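Local coordinates for protein computational Design of Enzyme (PDB 3TP4) that probably carries an activated serine-containing catalytic triad, built by computational design into a TIM-barrel scaffold related to glycosyl hydrolase family 26, at residues F34-T39 with S54-V59; I166-R171 with V210-Y215; Y215-G220 with D241-D246; V405-A410 with V447-T452. All blocks are in the same frame, centred on the assembly; numbering follows the deposited sequence.

Contact 1 (F34-T39 with S54-V59)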
# COMPACT_ATOMS: atom_id res chain seq x y z
N PHE A 34 -5.56 -10.09 12.74
CA PHE A 34 -6.70 -9.21 12.59
C PHE A 34 -6.28 -7.75 12.75
O PHE A 34 -5.60 -7.39 13.71
CB PHE A 34 -7.80 -9.51 13.61
CG PHE A 34 -8.89 -8.48 13.62
CD1 PHE A 34 -9.79 -8.41 12.56
CD2 PHE A 34 -8.99 -7.55 14.65
CE1 PHE A 34 -10.79 -7.45 12.55
CE2 PHE A 34 -9.98 -6.59 14.66
CZ PHE A 34 -10.89 -6.53 13.62
N GLY A 35 -6.68 -6.92 11.80
CA GLY A 35 -6.37 -5.49 11.85
C GLY A 35 -7.61 -4.62 11.90
O GLY A 35 -8.69 -5.02 11.45
N HIS A 36 -7.46 -3.43 12.47
CA HIS A 36 -8.57 -2.49 12.58
C HIS A 36 -8.05 -1.08 12.36
O HIS A 36 -7.01 -0.70 12.91
CB HIS A 36 -9.23 -2.61 13.96
CG HIS A 36 -10.48 -1.79 14.10
ND1 HIS A 36 -10.80 -1.13 15.27
CD2 HIS A 36 -11.49 -1.54 13.24
CE1 HIS A 36 -11.95 -0.50 15.12
NE2 HIS A 36 -12.39 -0.73 13.89
N HIS A 37 -8.78 -0.32 11.56
CA HIS A 37 -8.38 1.04 11.17
C HIS A 37 -8.73 2.05 12.25
O HIS A 37 -9.86 2.08 12.76
CB HIS A 37 -9.06 1.41 9.85
CG HIS A 37 -8.33 2.46 9.07
ND1 HIS A 37 -7.22 2.17 8.30
CD2 HIS A 37 -8.55 3.79 8.93
CE1 HIS A 37 -6.78 3.28 7.73
NE2 HIS A 37 -7.57 4.27 8.09
N GLY A 38 -7.75 2.88 12.61
CA GLY A 38 -7.92 3.91 13.62
C GLY A 38 -8.43 3.31 14.92
O GLY A 38 -9.35 3.83 15.55
N THR A 39 -7.81 2.21 15.33
CA THR A 39 -8.44 1.37 16.35
C THR A 39 -8.39 2.00 17.73
O THR A 39 -9.27 1.75 18.55
CB THR A 39 -7.85 -0.06 16.37
OG1 THR A 39 -8.73 -0.91 17.11
CG2 THR A 39 -6.46 -0.08 16.99
N SER A 54 -9.45 0.87 22.74
CA SER A 54 -10.03 0.40 21.48
C SER A 54 -11.32 -0.39 21.68
O SER A 54 -11.43 -1.16 22.63
CB SER A 54 -9.01 -0.49 20.77
OG SER A 54 -9.59 -1.17 19.66
N ASP A 55 -12.30 -0.21 20.80
CA ASP A 55 -13.49 -1.05 20.81
C ASP A 55 -13.13 -2.53 20.69
O ASP A 55 -13.83 -3.39 21.19
CB ASP A 55 -14.42 -0.71 19.64
CG ASP A 55 -15.14 0.61 19.82
OD1 ASP A 55 -15.08 1.17 20.93
OD2 ASP A 55 -15.76 1.09 18.85
N VAL A 56 -12.04 -2.81 19.98
CA VAL A 56 -11.61 -4.19 19.77
C VAL A 56 -11.18 -4.80 21.10
O VAL A 56 -11.54 -5.93 21.41
CB VAL A 56 -10.46 -4.29 18.77
CG1 VAL A 56 -9.97 -5.74 18.69
CG2 VAL A 56 -10.90 -3.80 17.41
N LYS A 57 -10.41 -4.05 21.87
CA LYS A 57 -10.01 -4.48 23.20
C LYS A 57 -11.25 -4.67 24.09
O LYS A 57 -11.36 -5.67 24.79
CB LYS A 57 -9.02 -3.47 23.80
CG LYS A 57 -8.74 -3.63 25.29
CD LYS A 57 -8.04 -4.95 25.61
CE LYS A 57 -7.73 -5.05 27.10
NZ LYS A 57 -7.02 -6.32 27.45
N ASN A 58 -12.18 -3.72 24.05
CA ASN A 58 -13.36 -3.81 24.92
C ASN A 58 -14.27 -4.98 24.57
O ASN A 58 -14.85 -5.60 25.45
CB ASN A 58 -14.15 -2.50 24.95
CG ASN A 58 -13.35 -1.35 25.55
OD1 ASN A 58 -12.34 -1.56 26.22
ND2 ASN A 58 -13.79 -0.12 25.30
N VAL A 59 -14.41 -5.27 23.28
CA VAL A 59 -15.32 -6.35 22.87
C VAL A 59 -14.67 -7.74 22.89
O VAL A 59 -15.36 -8.72 23.16
CB VAL A 59 -15.96 -6.09 21.49
CG1 VAL A 59 -16.68 -4.75 21.50
CG2 VAL A 59 -14.92 -6.13 20.41
O HOH W 1 -11.90 1.34 18.37
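Thr-39 and Ser-54 meet hydroxyl to hydroxyl, OG1 to OG at 2.7 Å, and either could give the proton. Each oxygen has a second partner. His-36 ND1 hydrogen-bonds Thr-39 OG1 at 2.8 Å, with the hydroxyl in the imidazole plane, while Val-56 N donates to Ser-54 OG over 3.0 Å and so caps the first turn of the helix. With OG anti to its backbone N (chi1 169°), Ser-54 can reach Thr-39 while taking that amide. With an alanine in its place, the Val-56 amide would probably lose its cap, while Thr-39 OG1 would keep His-36 but lose its link to the helix.

Val-56 packs beside this link, working outward from CB. Its CB faces Thr-39 OG1; CG1, anti to the backbone N, turns to Phe-34 CE2 at 4.1 Å; CG2 makes the closest approach, 3.4 Å from His-36 ND1 and 3.6 Å from Thr-39 OG1, and also meets the edge of the Phe-34 ring. Water 1 ties the backbones together, donating to Thr-39 O at 2.7 Å and accepting from Asp-55 N at 2.9 Å.

Next along the strand, His-37 hydrogen-bonds Ser-70 and Glu-320, consistent with the designed triad. A serine N-cap docked on the C-terminal end of a barrel strand belongs here to a beta-alpha-beta unit of the TIM barrel, strand 32-37, helix 55-60 and strand 66-70.

Contact 2 (I166-R171 with V210-Y215)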
# COMPACT_ATOMS: atom_id res chain seq x y z
N ILE A 166 10.33 2.17 14.15
CA ILE A 166 9.26 1.18 14.11
C ILE A 166 8.89 0.88 12.65
O ILE A 166 8.57 1.79 11.89
CB ILE A 166 8.02 1.72 14.83
CG1 ILE A 166 8.37 2.09 16.28
CG2 ILE A 166 6.87 0.72 14.78
CD1 ILE A 166 7.26 2.84 16.97
N PRO A 167 8.95 -0.40 12.25
CA PRO A 167 8.59 -0.71 10.86
C PRO A 167 7.13 -0.39 10.57
O PRO A 167 6.27 -0.52 11.44
CB PRO A 167 8.86 -2.21 10.74
CG PRO A 167 9.87 -2.49 11.84
CD PRO A 167 9.47 -1.58 12.96
N ILE A 168 6.86 0.06 9.34
CA ILE A 168 5.52 0.45 8.93
C ILE A 168 5.23 -0.15 7.55
O ILE A 168 6.05 -0.06 6.64
CB ILE A 168 5.40 2.00 8.84
CG1 ILE A 168 5.44 2.61 10.24
CG2 ILE A 168 4.11 2.40 8.15
CD1 ILE A 168 5.55 4.12 10.21
N VAL A 169 4.07 -0.78 7.42
CA VAL A 169 3.63 -1.26 6.12
C VAL A 169 2.91 -0.11 5.45
O VAL A 169 1.79 0.25 5.84
CB VAL A 169 2.69 -2.47 6.26
CG1 VAL A 169 2.25 -2.97 4.88
CG2 VAL A 169 3.37 -3.57 7.05
N PHE A 170 3.58 0.51 4.49
CA PHE A 170 3.08 1.73 3.85
C PHE A 170 2.42 1.37 2.53
O PHE A 170 3.03 0.72 1.69
CB PHE A 170 4.23 2.71 3.58
CG PHE A 170 3.81 3.94 2.86
CD1 PHE A 170 2.82 4.76 3.38
CD2 PHE A 170 4.40 4.28 1.65
CE1 PHE A 170 2.43 5.91 2.72
CE2 PHE A 170 4.01 5.43 0.98
CZ PHE A 170 3.03 6.24 1.51
N ARG A 171 1.17 1.80 2.36
CA ARG A 171 0.40 1.48 1.17
C ARG A 171 0.05 2.75 0.41
O ARG A 171 -0.96 3.40 0.70
CB ARG A 171 -0.90 0.76 1.55
CG ARG A 171 -1.75 0.40 0.35
CD ARG A 171 -3.04 -0.30 0.76
NE ARG A 171 -3.77 -0.75 -0.42
CZ ARG A 171 -4.95 -1.37 -0.39
NH1 ARG A 171 -5.54 -1.63 0.78
NH2 ARG A 171 -5.52 -1.73 -1.52
N VAL A 210 14.20 6.96 3.66
CA VAL A 210 13.30 6.20 4.52
C VAL A 210 13.76 4.75 4.57
O VAL A 210 13.99 4.12 3.54
CB VAL A 210 11.84 6.27 4.02
CG1 VAL A 210 10.95 5.28 4.79
CG2 VAL A 210 11.31 7.68 4.15
N SER A 211 13.89 4.21 5.78
CA SER A 211 14.43 2.87 5.94
C SER A 211 13.54 1.94 6.76
O SER A 211 13.91 0.80 7.01
CB SER A 211 15.84 2.93 6.56
OG SER A 211 15.77 3.44 7.88
N ASN A 212 12.37 2.43 7.17
CA ASN A 212 11.48 1.61 8.00
C ASN A 212 10.11 1.35 7.35
O ASN A 212 9.12 1.12 8.04
CB ASN A 212 11.31 2.20 9.42
CG ASN A 212 10.77 3.63 9.41
OD1 ASN A 212 11.14 4.44 8.57
ND2 ASN A 212 9.87 3.93 10.35
N PHE A 213 10.08 1.38 6.01
CA PHE A 213 8.88 1.04 5.26
C PHE A 213 8.96 -0.33 4.56
O PHE A 213 9.99 -0.71 3.98
CB PHE A 213 8.56 2.08 4.18
CG PHE A 213 7.84 3.30 4.68
CD1 PHE A 213 7.56 3.47 6.02
CD2 PHE A 213 7.44 4.29 3.79
CE1 PHE A 213 6.90 4.59 6.47
CE2 PHE A 213 6.78 5.41 4.23
CZ PHE A 213 6.50 5.56 5.57
N LEU A 214 7.84 -1.06 4.63
CA LEU A 214 7.54 -2.14 3.71
C LEU A 214 6.44 -1.58 2.80
O LEU A 214 5.61 -0.80 3.25
CB LEU A 214 7.04 -3.37 4.46
CG LEU A 214 8.05 -4.00 5.42
CD1 LEU A 214 7.46 -5.21 6.17
CD2 LEU A 214 9.35 -4.40 4.68
N TYR A 215 6.45 -1.96 1.53
CA TYR A 215 5.57 -1.32 0.56
C TYR A 215 4.43 -2.23 0.14
O TYR A 215 4.66 -3.32 -0.38
CB TYR A 215 6.37 -0.82 -0.65
CG TYR A 215 7.25 0.36 -0.28
CD1 TYR A 215 8.57 0.16 0.13
CD2 TYR A 215 6.75 1.65 -0.31
CE1 TYR A 215 9.37 1.23 0.48
CE2 TYR A 215 7.54 2.72 0.04
CZ TYR A 215 8.85 2.51 0.43
OH TYR A 215 9.62 3.58 0.78
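Asn-212 ND2 is shared by two carbonyls: it donates to Ile-166 O at 2.9 Å, with an N-H...O angle of 161°, and to Ala-155 O outside the pair. The first acceptor lies close to the amide plane of Asn-212, although ND2 itself stands above the plane of the Ile-166 carbonyl. The bond lies just ahead of two neighbouring parallel strands of the TIM barrel, 168-174 and 213-217.

From there the ladder runs in the usual parallel stagger. Ile-168 N donates to Asn-212 O, Ile-168 O receives Leu-214 N, and Phe-170 N closes on Leu-214 O at 2.7 Å.

Ile-168, Phe-170, Phe-213 and Tyr-215 share one face, where helix 87-104 packs on Ile-168 and helix 190-207 on Phe-170 and Tyr-215; Val-169 and Leu-214 lie on the other. Ile-168 runs alongside Phe-213, its CB 3.8 Å from CE1, and Tyr-215 CE2 comes to the edge of the Phe-170 ring at CD2. The two phenylalanine rings are nearly parallel (24°) but slid apart, barely overlapping. Instead, Phe-170 CB makes a CH-pi contact over one face of Phe-213, 3.8 Å from the ring centroid, while Val-210 CG1 lies 3.7 Å above the plane on the opposite face.

Contact 3 (Y215-G220 with D241-D246)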
# COMPACT_ATOMS: atom_id res chain seq x y z
N TYR A 215 6.45 -1.96 1.53
CA TYR A 215 5.57 -1.32 0.56
C TYR A 215 4.43 -2.23 0.14
O TYR A 215 4.66 -3.32 -0.38
CB TYR A 215 6.37 -0.82 -0.65
CG TYR A 215 7.25 0.36 -0.28
CD1 TYR A 215 8.57 0.16 0.13
CD2 TYR A 215 6.75 1.65 -0.31
CE1 TYR A 215 9.37 1.23 0.48
CE2 TYR A 215 7.54 2.72 0.04
CZ TYR A 215 8.85 2.51 0.43
OH TYR A 215 9.62 3.58 0.78
N ALA A 216 3.21 -1.79 0.39
CA ALA A 216 2.03 -2.58 0.06
C ALA A 216 1.30 -2.01 -1.15
O ALA A 216 1.28 -0.80 -1.37
CB ALA A 216 1.08 -2.67 1.27
N TRP A 217 0.71 -2.91 -1.93
CA TRP A 217 -0.11 -2.56 -3.08
C TRP A 217 -1.25 -3.56 -3.17
O TRP A 217 -1.02 -4.77 -3.15
CB TRP A 217 0.72 -2.65 -4.37
CG TRP A 217 -0.10 -2.73 -5.65
CD1 TRP A 217 -0.61 -1.67 -6.37
CD2 TRP A 217 -0.46 -3.92 -6.36
NE1 TRP A 217 -1.27 -2.15 -7.50
CE2 TRP A 217 -1.20 -3.52 -7.51
CE3 TRP A 217 -0.24 -5.29 -6.14
CZ2 TRP A 217 -1.70 -4.45 -8.42
CZ3 TRP A 217 -0.75 -6.20 -7.04
CH2 TRP A 217 -1.47 -5.78 -8.18
N GLY A 218 -2.48 -3.06 -3.24
CA GLY A 218 -3.63 -3.91 -3.49
C GLY A 218 -4.54 -3.19 -4.46
O GLY A 218 -4.89 -2.03 -4.23
N PRO A 219 -4.93 -3.86 -5.57
CA PRO A 219 -5.62 -3.13 -6.63
C PRO A 219 -7.14 -3.10 -6.47
O PRO A 219 -7.81 -2.51 -7.32
CB PRO A 219 -5.23 -3.92 -7.89
CG PRO A 219 -5.11 -5.32 -7.40
CD PRO A 219 -4.54 -5.22 -5.99
N GLY A 220 -7.66 -3.71 -5.42
CA GLY A 220 -9.10 -3.78 -5.22
C GLY A 220 -9.52 -5.22 -4.92
O GLY A 220 -8.76 -5.97 -4.31
N ASP A 241 6.40 -5.07 -1.67
CA ASP A 241 6.70 -6.14 -0.71
C ASP A 241 5.47 -7.00 -0.38
O ASP A 241 5.59 -8.22 -0.18
CB ASP A 241 7.22 -5.56 0.61
CG ASP A 241 8.57 -4.87 0.48
OD1 ASP A 241 9.53 -5.50 -0.03
OD2 ASP A 241 8.66 -3.69 0.90
N VAL A 242 4.31 -6.36 -0.31
CA VAL A 242 3.06 -7.01 0.15
C VAL A 242 1.96 -6.83 -0.89
O VAL A 242 1.63 -5.71 -1.27
CB VAL A 242 2.55 -6.40 1.48
CG1 VAL A 242 1.18 -6.97 1.87
CG2 VAL A 242 3.56 -6.61 2.62
N LEU A 243 1.37 -7.95 -1.33
CA LEU A 243 0.32 -7.94 -2.33
C LEU A 243 -1.02 -8.06 -1.63
O LEU A 243 -1.22 -8.97 -0.81
CB LEU A 243 0.48 -9.12 -3.28
CG LEU A 243 1.84 -9.24 -3.97
CD1 LEU A 243 1.97 -10.58 -4.65
CD2 LEU A 243 2.01 -8.12 -4.96
N GLY A 244 -1.94 -7.16 -1.95
CA GLY A 244 -3.20 -7.07 -1.22
C GLY A 244 -4.47 -7.40 -1.98
O GLY A 244 -4.43 -7.82 -3.13
N LEU A 245 -5.60 -7.21 -1.30
CA LEU A 245 -6.92 -7.50 -1.84
C LEU A 245 -7.92 -6.82 -0.93
O LEU A 245 -7.84 -6.96 0.30
CB LEU A 245 -7.20 -9.01 -1.80
CG LEU A 245 -8.51 -9.44 -2.46
CD1 LEU A 245 -8.34 -9.49 -3.99
CD2 LEU A 245 -8.96 -10.82 -1.93
N ASP A 246 -8.86 -6.10 -1.52
CA ASP A 246 -9.86 -5.34 -0.77
C ASP A 246 -11.25 -5.78 -1.18
O ASP A 246 -11.65 -5.60 -2.33
CB ASP A 246 -9.69 -3.84 -1.02
CG ASP A 246 -8.27 -3.36 -0.78
OD1 ASP A 246 -7.68 -3.71 0.26
OD2 ASP A 246 -7.73 -2.65 -1.65
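Tyr-215 O takes two amides at once, Asp-241 N at 2.8 Å and Val-242 N at 3.1 Å, the first in the carbonyl plane and the second tilted from it. Asp-241 answers with its side chain: OD2 uses its anti lone pair to accept from Tyr-215 N at 2.9 Å. The tyrosine backbone is thus held at both its N-H and its C=O by the residue that leads into the next strand. Beyond it the parallel ladder continues through Trp-217 N to Val-242 O and Gly-244 N to Trp-217 O.

Among the side chains, Ala-216 CB rests on Val-242 CB, and on the other face Leu-243 CD2 reaches the edge of the Trp-217 indole, 3.8 Å from CE3. The indole, swung beside its own carbonyl carbon (chi1 162°), also receives Pro-219 CD over one face. Past the tryptophan, Gly-218 and Gly-244 draw together until their CA atoms are 3.9 Å apart, and a CB on either would be jammed against the opposite chain. The chains then rejoin at Asp-246 N, which donates almost straight to Gly-220 O over 2.8 Å, from well above the carbonyl plane.

Around this core, Asp-241 OD1 accepts from Val-9 N, whereas Asp-246 faces Arg-171 in a salt bridge modelled rather short, and bonds Thr-281. Tyr-230 and Tyr-234 meet the indole edge-to-face. Strand 213-217 lies between 168-174 and 242-249 in the barrel wall, with helix 190-207 packed on Tyr-215 and Trp-217 and helix 254-274 on Leu-243 and Leu-245.

Contact 4 (V405-A410 with V447-T452)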
# COMPACT_ATOMS: atom_id res chain seq x y z
N VAL A 405 22.72 6.29 -21.02
CA VAL A 405 21.36 5.90 -21.33
C VAL A 405 21.02 6.58 -22.64
O VAL A 405 21.22 7.79 -22.80
CB VAL A 405 20.35 6.36 -20.26
CG1 VAL A 405 18.94 5.89 -20.61
CG2 VAL A 405 20.73 5.85 -18.85
N THR A 406 20.54 5.80 -23.59
CA THR A 406 20.08 6.34 -24.87
C THR A 406 18.62 5.98 -25.02
O THR A 406 18.14 5.00 -24.44
CB THR A 406 20.89 5.77 -26.05
OG1 THR A 406 20.78 4.35 -26.05
CG2 THR A 406 22.37 6.16 -25.95
N VAL A 407 17.90 6.79 -25.77
CA VAL A 407 16.49 6.53 -25.98
C VAL A 407 16.27 6.50 -27.48
O VAL A 407 16.82 7.33 -28.22
CB VAL A 407 15.60 7.61 -25.31
CG1 VAL A 407 14.18 7.57 -25.87
CG2 VAL A 407 15.57 7.40 -23.80
N GLU A 408 15.51 5.52 -27.93
CA GLU A 408 15.20 5.41 -29.34
C GLU A 408 13.70 5.56 -29.49
O GLU A 408 12.92 4.85 -28.86
CB GLU A 408 15.68 4.07 -29.88
CG GLU A 408 15.63 3.95 -31.38
CD GLU A 408 16.12 2.60 -31.85
OE1 GLU A 408 15.32 1.64 -31.78
OE2 GLU A 408 17.30 2.50 -32.28
N VAL A 409 13.29 6.52 -30.31
CA VAL A 409 11.87 6.76 -30.54
C VAL A 409 11.51 6.22 -31.90
O VAL A 409 12.18 6.51 -32.89
CB VAL A 409 11.55 8.26 -30.51
CG1 VAL A 409 10.07 8.49 -30.79
CG2 VAL A 409 11.95 8.87 -29.15
N ALA A 410 10.45 5.41 -31.94
CA ALA A 410 10.08 4.77 -33.20
C ALA A 410 8.58 4.88 -33.44
O ALA A 410 7.81 5.02 -32.50
CB ALA A 410 10.51 3.32 -33.21
N VAL A 447 8.81 4.30 -27.19
CA VAL A 447 9.96 4.98 -26.59
C VAL A 447 10.77 3.95 -25.81
O VAL A 447 10.31 3.44 -24.79
CB VAL A 447 9.48 6.10 -25.64
CG1 VAL A 447 10.67 6.83 -25.01
CG2 VAL A 447 8.59 7.07 -26.39
N THR A 448 11.96 3.62 -26.31
CA THR A 448 12.75 2.55 -25.72
C THR A 448 14.04 3.09 -25.10
O THR A 448 14.87 3.66 -25.80
CB THR A 448 13.12 1.49 -26.77
OG1 THR A 448 11.92 0.91 -27.29
CG2 THR A 448 13.98 0.39 -26.15
N ALA A 449 14.16 2.93 -23.79
CA ALA A 449 15.35 3.34 -23.06
C ALA A 449 16.33 2.19 -22.95
O ALA A 449 15.95 1.08 -22.56
CB ALA A 449 14.98 3.84 -21.67
N THR A 450 17.59 2.46 -23.27
CA THR A 450 18.63 1.46 -23.14
C THR A 450 19.74 1.99 -22.25
O THR A 450 20.46 2.93 -22.62
CB THR A 450 19.17 1.06 -24.52
OG1 THR A 450 18.08 0.60 -25.33
CG2 THR A 450 20.22 -0.04 -24.40
N ALA A 451 19.89 1.39 -21.08
CA ALA A 451 20.91 1.80 -20.13
C ALA A 451 22.12 0.86 -20.16
O ALA A 451 21.97 -0.36 -20.11
CB ALA A 451 20.32 1.86 -18.73
N THR A 452 23.31 1.45 -20.26
CA THR A 452 24.55 0.70 -20.17
C THR A 452 25.05 0.78 -18.73
O THR A 452 25.41 1.86 -18.24
CB THR A 452 25.59 1.27 -21.13
OG1 THR A 452 25.11 1.11 -22.47
CG2 THR A 452 26.95 0.57 -20.99
O HOH W 2 11.48 2.37 -29.65
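Thr-406 and Thr-450 form one antiparallel hydrogen-bonded pair and Glu-408 and Thr-448 the next, and these two pairs supply all four backbone bonds. Thr-406 N gives to Thr-450 O at 3.0 Å and receives in return through Thr-450 N to Thr-406 O at 2.9 Å; the Glu-408 and Thr-448 amides trade bonds in the same way. At the non-hydrogen-bonded pairs, CA-H groups lean on the same carbonyls, with Val-407 CA 3.3 Å from Thr-448 O.

A water extends the polar set. It donates to Glu-408 O at 3.0 Å, which therefore takes two donors, and lies 2.8 Å from Thr-448 OG1. That hydroxyl also bonds Thr-461 OG1 on the adjoining strand.

Both strands belong to the C-terminal domain, whose all-beta build and family point to an immunoglobulin-like beta sandwich; 402-411 and 446-453 are neighbours in its sheet. The threonines and Glu-408 line the more exposed face.

Apolar contacts occupy the buried one. Val-407 uses both its methyls: CG1, anti to the backbone N at chi1 163°, meets Val-447 CG1 at 3.7 Å, while CG2 settles over Ala-449, 4.2 Å from its CB. Swapping in a glycine would probably open a gap beside both Val-447 and Ala-449 and leave Val-447 CG1 without the methyl it packs on. Farther along, Val-405 CG2 touches Ala-451 CB at 4.0 Å, and both of these residues also pack on Val-397 of strand 391-398.

Contacts 2 and 3 are consecutive steps round the barrel wall: they share Tyr-215 and strand 213-217, and their centres are 14 Å apart. Arg-171 of contact 2 bridges them, facing Asp-246 in a salt bridge modelled too short to take literally, with a probable hydrogen bond from NH2 to Gly-218 O at 2.8 Å. Contact 1 belongs to the same sheet, its centre about 21 Å from those of contacts 2 and 3. It holds His-37 of the probable triad with Ser-70 and Glu-320; the Asp-246 side chain of contact 3 lies near those residues without touching them. Contact 4 sits apart in the Ig-like domain, its centre about 51 Å from that of contact 1.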